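Local coordinates for protein fumarylacetoacetate hydrolase (PDB 5TI1) that probably hydrolyses fumarylacetoacetate to fumarate and acetoacetate, the last step of phenylalanine and tyrosine breakdown, and binds a magnesium ion, at residues L293-Q303 and H316-I324. Residues are numbered along the deposited sequence; the frame is centred on the assembly and turned at random.
Sequences LDALEPFRVAQ and HDGEHAFDI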
ATOM      1  N   LEU B 293       9.835 -17.678  11.309  1.00 36.45           N
ATOM      2  CA  LEU B 293       8.887 -18.087  12.333  1.00 35.37           C
ATOM      3  C   LEU B 293       9.286 -19.427  12.943  1.00 37.27           C
ATOM      4  O   LEU B 293       9.123 -19.640  14.151  1.00 44.56           O
ATOM      5  CB  LEU B 293       7.482 -18.140  11.739  1.00 39.54           C
ATOM      6  CG  LEU B 293       6.414 -18.328  12.815  1.00 48.62           C
ATOM      7  CD1 LEU B 293       6.297 -17.078  13.679  1.00 48.87           C
ATOM      8  CD2 LEU B 293       5.078 -18.707  12.205  1.00 52.84           C
ATOM      9  N   ASP B 294       9.853 -20.325  12.132  1.00 37.63           N
ATOM     10  CA  ASP B 294      10.359 -21.592  12.660  1.00 42.72           C
ATOM     11  C   ASP B 294      11.468 -21.371  13.687  1.00 49.88           C
ATOM     12  O   ASP B 294      11.492 -22.029  14.734  1.00 42.47           O
ATOM     13  CB  ASP B 294      10.848 -22.479  11.512  1.00 39.72           C
ATOM     14  CG  ASP B 294       9.710 -23.233  10.842  1.00 45.83           C
ATOM     15  OD1 ASP B 294       8.741 -23.557  11.555  1.00 47.41           O
ATOM     16  OD2 ASP B 294       9.775 -23.493   9.621  1.00 41.17           O
ATOM     17  N   ALA B 295      12.392 -20.442  13.414  1.00 39.99           N
ATOM     18  CA  ALA B 295      13.458 -20.183  14.378  1.00 43.94           C
ATOM     19  C   ALA B 295      12.902 -19.653  15.692  1.00 41.57           C
ATOM     20  O   ALA B 295      13.515 -19.848  16.746  1.00 43.10           O
ATOM     21  CB  ALA B 295      14.480 -19.199  13.794  1.00 41.15           C
ATOM     22  N   LEU B 296      11.744 -18.994  15.657  1.00 40.38           N
ATOM     23  CA  LEU B 296      11.136 -18.440  16.861  1.00 40.82           C
ATOM     24  C   LEU B 296      10.296 -19.444  17.636  1.00 48.23           C
ATOM     25  O   LEU B 296       9.871 -19.134  18.757  1.00 43.08           O
ATOM     26  CB  LEU B 296      10.261 -17.247  16.502  1.00 39.04           C
ATOM     27  CG  LEU B 296      11.050 -16.063  15.932  1.00 45.00           C
ATOM     28  CD1 LEU B 296      10.112 -15.176  15.171  1.00 35.92           C
ATOM     29  CD2 LEU B 296      11.711 -15.301  17.056  1.00 38.41           C
ATOM     30  N   GLU B 297      10.031 -20.615  17.062  1.00 42.75           N
ATOM     31  CA  GLU B 297       9.192 -21.604  17.735  1.00 50.12           C
ATOM     32  C   GLU B 297       9.628 -21.901  19.166  1.00 54.84           C
ATOM     33  O   GLU B 297       8.750 -21.930  20.044  1.00 47.01           O
ATOM     34  CB  GLU B 297       9.134 -22.891  16.899  1.00 50.94           C
ATOM     35  CG  GLU B 297       8.213 -23.957  17.477  1.00 58.11           C
ATOM     36  CD  GLU B 297       6.779 -23.472  17.619  1.00 54.01           C
ATOM     37  OE1 GLU B 297       6.328 -22.667  16.781  1.00 50.42           O
ATOM     38  OE2 GLU B 297       6.109 -23.883  18.584  1.00 54.63           O
ATOM     39  N   PRO B 298      10.922 -22.072  19.485  1.00 47.31           N
ATOM     40  CA  PRO B 298      11.305 -22.323  20.890  1.00 50.09           C
ATOM     41  C   PRO B 298      10.943 -21.200  21.846  1.00 54.60           C
ATOM     42  O   PRO B 298      11.090 -21.383  23.058  1.00 50.96           O
ATOM     43  CB  PRO B 298      12.831 -22.502  20.821  1.00 50.16           C
ATOM     44  CG  PRO B 298      13.104 -22.896  19.413  1.00 58.56           C
ATOM     45  CD  PRO B 298      12.094 -22.155  18.590  1.00 46.88           C
ATOM     46  N   PHE B 299      10.478 -20.051  21.355  1.00 55.69           N
ATOM     47  CA  PHE B 299      10.187 -18.917  22.221  1.00 47.05           C
ATOM     48  C   PHE B 299       8.704 -18.572  22.236  1.00 46.31           C
ATOM     49  O   PHE B 299       8.322 -17.534  22.783  1.00 45.94           O
ATOM     50  CB  PHE B 299      11.065 -17.725  21.808  1.00 45.68           C
ATOM     51  CG  PHE B 299      12.512 -18.095  21.690  1.00 46.40           C
ATOM     52  CD1 PHE B 299      13.315 -18.158  22.821  1.00 48.14           C
ATOM     53  CD2 PHE B 299      13.053 -18.457  20.468  1.00 45.53           C
ATOM     54  CE1 PHE B 299      14.647 -18.535  22.733  1.00 48.96           C
ATOM     55  CE2 PHE B 299      14.384 -18.841  20.372  1.00 49.79           C
ATOM     56  CZ  PHE B 299      15.180 -18.881  21.512  1.00 48.09           C
ATOM     57  N   ARG B 300       7.858 -19.449  21.692  1.00 46.24           N
ATOM     58  CA  ARG B 300       6.414 -19.285  21.779  1.00 45.84           C
ATOM     59  C   ARG B 300       5.948 -19.390  23.231  1.00 50.75           C
ATOM     60  O   ARG B 300       6.402 -20.256  23.986  1.00 49.64           O
ATOM     61  CB  ARG B 300       5.722 -20.341  20.911  1.00 45.61           C
ATOM     62  CG  ARG B 300       4.211 -20.383  21.021  1.00 45.48           C
ATOM     63  CD  ARG B 300       3.655 -21.613  20.308  1.00 45.66           C
ATOM     64  NE  ARG B 300       4.074 -21.678  18.906  1.00 52.72           N
ATOM     65  CZ  ARG B 300       3.453 -21.059  17.904  1.00 48.96           C
ATOM     66  NH1 ARG B 300       2.380 -20.315  18.136  1.00 41.64           N
ATOM     67  NH2 ARG B 300       3.904 -21.184  16.665  1.00 41.06           N
ATOM     68  N   VAL B 301       5.053 -18.483  23.629  1.00 47.25           N
ATOM     69  CA  VAL B 301       4.572 -18.387  25.002  1.00 48.96           C
ATOM     70  C   VAL B 301       3.101 -17.993  24.985  1.00 48.43           C
ATOM     71  O   VAL B 301       2.536 -17.622  23.949  1.00 47.44           O
ATOM     72  CB  VAL B 301       5.373 -17.370  25.850  1.00 51.77           C
ATOM     73  CG1 VAL B 301       6.795 -17.860  26.096  1.00 50.61           C
ATOM     74  CG2 VAL B 301       5.367 -16.002  25.181  1.00 47.27           C
ATOM     75  N   ALA B 302       2.487 -18.070  26.162  1.00 50.12           N
ATOM     76  CA  ALA B 302       1.072 -17.761  26.305  1.00 50.01           C
ATOM     77  C   ALA B 302       0.821 -16.261  26.178  1.00 54.11           C
ATOM     78  O   ALA B 302       1.437 -15.450  26.880  1.00 49.03           O
ATOM     79  CB  ALA B 302       0.559 -18.269  27.648  1.00 52.43           C
ATOM     80  N   GLN B 303      -0.096 -15.903  25.282  1.00 48.70           N
ATOM     81  CA  GLN B 303      -0.503 -14.525  25.071  1.00 49.93           C
ATOM     82  C   GLN B 303      -1.353 -14.028  26.243  1.00 47.26           C
ATOM     83  O   GLN B 303      -1.871 -14.823  27.025  1.00 49.00           O
ATOM     84  CB  GLN B 303      -1.280 -14.409  23.752  1.00 43.99           C
ATOM     85  CG  GLN B 303      -2.606 -15.206  23.700  1.00 44.56           C
ATOM     86  CD  GLN B 303      -2.427 -16.679  23.340  1.00 45.83           C
ATOM     87  OE1 GLN B 303      -1.309 -17.176  23.231  1.00 48.51           O
ATOM     88  NE2 GLN B 303      -3.541 -17.377  23.142  1.00 45.82           N
ATOM     89  N   HIS B 316      -8.493 -18.469  19.114  1.00 41.50           N
ATOM     90  CA  HIS B 316      -7.577 -19.569  18.842  1.00 43.70           C
ATOM     91  C   HIS B 316      -7.125 -20.202  20.153  1.00 49.52           C
ATOM     92  O   HIS B 316      -6.823 -19.500  21.124  1.00 49.17           O
ATOM     93  CB  HIS B 316      -6.354 -19.139  18.005  1.00 45.16           C
ATOM     94  CG  HIS B 316      -5.588 -17.965  18.552  1.00 41.34           C
ATOM     95  ND1 HIS B 316      -5.645 -17.572  19.871  1.00 46.69           N
ATOM     96  CD2 HIS B 316      -4.742 -17.100  17.943  1.00 48.42           C
ATOM     97  CE1 HIS B 316      -4.873 -16.515  20.051  1.00 50.56           C
ATOM     98  NE2 HIS B 316      -4.309 -16.208  18.896  1.00 43.09           N
ATOM     99  N   ASP B 317      -7.100 -21.533  20.168  1.00 44.94           N
ATOM    100  CA  ASP B 317      -6.555 -22.309  21.267  1.00 51.17           C
ATOM    101  C   ASP B 317      -5.030 -22.301  21.228  1.00 48.52           C
ATOM    102  O   ASP B 317      -4.403 -21.998  20.205  1.00 45.21           O
ATOM    103  CB  ASP B 317      -7.053 -23.755  21.207  1.00 55.15           C
ATOM    104  CG  ASP B 317      -8.557 -23.857  21.267  1.00 59.01           C
ATOM    105  OD1 ASP B 317      -9.162 -23.162  22.109  1.00 61.87           O
ATOM    106  OD2 ASP B 317      -9.132 -24.628  20.468  1.00 61.80           O
ATOM    107  N   GLY B 318      -4.437 -22.664  22.358  1.00 48.68           N
ATOM    108  CA  GLY B 318      -3.004 -22.781  22.452  1.00 50.27           C
ATOM    109  C   GLY B 318      -2.319 -21.437  22.624  1.00 52.06           C
ATOM    110  O   GLY B 318      -2.942 -20.398  22.868  1.00 47.36           O
ATOM    111  N   GLU B 319      -0.998 -21.477  22.493  1.00 49.51           N
ATOM    112  CA  GLU B 319      -0.144 -20.324  22.737  1.00 47.15           C
ATOM    113  C   GLU B 319       0.262 -19.677  21.417  1.00 44.86           C
ATOM    114  O   GLU B 319       0.709 -20.358  20.488  1.00 44.31           O
ATOM    115  CB  GLU B 319       1.098 -20.730  23.531  1.00 48.68           C
ATOM    116  CG  GLU B 319       0.796 -21.280  24.910  1.00 51.09           C
ATOM    117  CD  GLU B 319       2.037 -21.798  25.609  1.00 57.09           C
ATOM    118  OE1 GLU B 319       3.113 -21.828  24.972  1.00 54.84           O
ATOM    119  OE2 GLU B 319       1.935 -22.180  26.793  1.00 63.14           O
ATOM    120  N   HIS B 320       0.126 -18.359  21.344  1.00 43.67           N
ATOM    121  CA  HIS B 320       0.422 -17.670  20.097  1.00 41.56           C
ATOM    122  C   HIS B 320       1.217 -16.388  20.294  1.00 40.86           C
ATOM    123  O   HIS B 320       1.298 -15.583  19.354  1.00 41.30           O
ATOM    124  CB  HIS B 320      -0.876 -17.395  19.352  1.00 40.40           C
ATOM    125  CG  HIS B 320      -1.543 -18.642  18.862  1.00 40.76           C
ATOM    126  ND1 HIS B 320      -1.230 -19.228  17.654  1.00 39.80           N
ATOM    127  CD2 HIS B 320      -2.479 -19.435  19.435  1.00 46.52           C
ATOM    128  CE1 HIS B 320      -1.967 -20.312  17.489  1.00 40.46           C
ATOM    129  NE2 HIS B 320      -2.727 -20.465  18.561  1.00 41.84           N
ATOM    130  N   ALA B 321       1.797 -16.174  21.470  1.00 42.19           N
ATOM    131  CA  ALA B 321       2.695 -15.061  21.734  1.00 41.75           C
ATOM    132  C   ALA B 321       4.138 -15.533  21.634  1.00 44.33           C
ATOM    133  O   ALA B 321       4.426 -16.734  21.628  1.00 47.20           O
ATOM    134  CB  ALA B 321       2.436 -14.449  23.114  1.00 43.08           C
ATOM    135  N   PHE B 322       5.050 -14.569  21.545  1.00 41.36           N
ATOM    136  CA  PHE B 322       6.462 -14.872  21.391  1.00 41.60           C
ATOM    137  C   PHE B 322       7.276 -13.993  22.328  1.00 48.34           C
ATOM    138  O   PHE B 322       7.023 -12.791  22.458  1.00 47.15           O
ATOM    139  CB  PHE B 322       6.906 -14.710  19.938  1.00 39.81           C
ATOM    140  CG  PHE B 322       6.348 -15.773  19.028  1.00 39.50           C
ATOM    141  CD1 PHE B 322       5.094 -15.628  18.459  1.00 38.52           C
ATOM    142  CD2 PHE B 322       7.061 -16.935  18.779  1.00 46.07           C
ATOM    143  CE1 PHE B 322       4.567 -16.618  17.639  1.00 38.92           C
ATOM    144  CE2 PHE B 322       6.535 -17.935  17.958  1.00 44.77           C
ATOM    145  CZ  PHE B 322       5.288 -17.777  17.396  1.00 39.11           C
ATOM    146  N   ASP B 323       8.240 -14.623  22.991  1.00 43.71           N
ATOM    147  CA  ASP B 323       9.068 -13.999  24.024  1.00 49.37           C
ATOM    148  C   ASP B 323      10.262 -13.346  23.335  1.00 43.55           C
ATOM    149  O   ASP B 323      11.315 -13.958  23.154  1.00 47.42           O
ATOM    150  CB  ASP B 323       9.478 -15.054  25.043  1.00 46.98           C
ATOM    151  CG  ASP B 323      10.272 -14.491  26.199  1.00 54.79           C
ATOM    152  OD1 ASP B 323      10.551 -13.274  26.236  1.00 47.36           O
ATOM    153  OD2 ASP B 323      10.625 -15.294  27.084  1.00 54.54           O
ATOM    154  N   ILE B 324      10.083 -12.092  22.922  1.00 42.04           N
ATOM    155  CA  ILE B 324      11.096 -11.329  22.188  1.00 40.81           C
ATOM    156  C   ILE B 324      11.440 -10.113  23.031  1.00 48.73           C
ATOM    157  O   ILE B 324      10.611  -9.208  23.192  1.00 40.48           O
ATOM    158  CB  ILE B 324      10.627 -10.892  20.796  1.00 38.77           C
ATOM    159  CG1 ILE B 324       9.981 -12.040  20.017  1.00 38.54           C
ATOM    160  CG2 ILE B 324      11.799 -10.346  20.006  1.00 44.94           C
ATOM    161  CD1 ILE B 324       9.568 -11.632  18.594  1.00 36.60           C
TER
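F322 wedges its ring between the short helical turn at 293-296 and the side chain of R300. Its CD2 meets L296 CB at 3.9 Å, L293 CD1 touches CZ, and the backbone O of L296 sits in plane at the ring edge. CZ lies over one face of the R300 guanidinium, but the planes are 61° apart, so this is a tilted contact and not a parallel stack. R300 runs out with CG anti to its backbone N (chi1 174°) and then bends at chi3. From there R300 NH1 donates to E319 O (2.9 Å), in the carbonyl plane and on a lone pair. Along its NE/NH2 edge, in plane, R300 takes E297 side-on, R300 NH2 to E297 OE1 at 2.8 Å and R300 NE to E297 OE2 at 3.0 Å; E249 supplies a second carboxylate to NH2 and also accepts from H320 ND1.

Further along, Q303 bends back at chi2 (-83°) to set its amide against the 318-320 turn. Q303 OE1 receives H320 N at 2.6 Å, from above the carbonyl plane, while Q303 NE2 gives a fairly straight bond to G318 O (3.1 Å). The backbones pair antiparallel alongside: V301 and A321 are the hydrogen-bonded pair, V301 N to A321 O at 2.7 Å, and beyond the R300-F322 pair D323 N reaches F299 O at 2.9 Å.

Strand 300-301 is thus added to the start of strand 321-331, away from the metal site. With E297 and E249 both bound to it, R300 is very likely charged, and its guanidinium is held in orientation by two carboxylates and a carbonyl, with F322 CZ over one of its faces; the Q303 amide extends the pairing where the ladder stops.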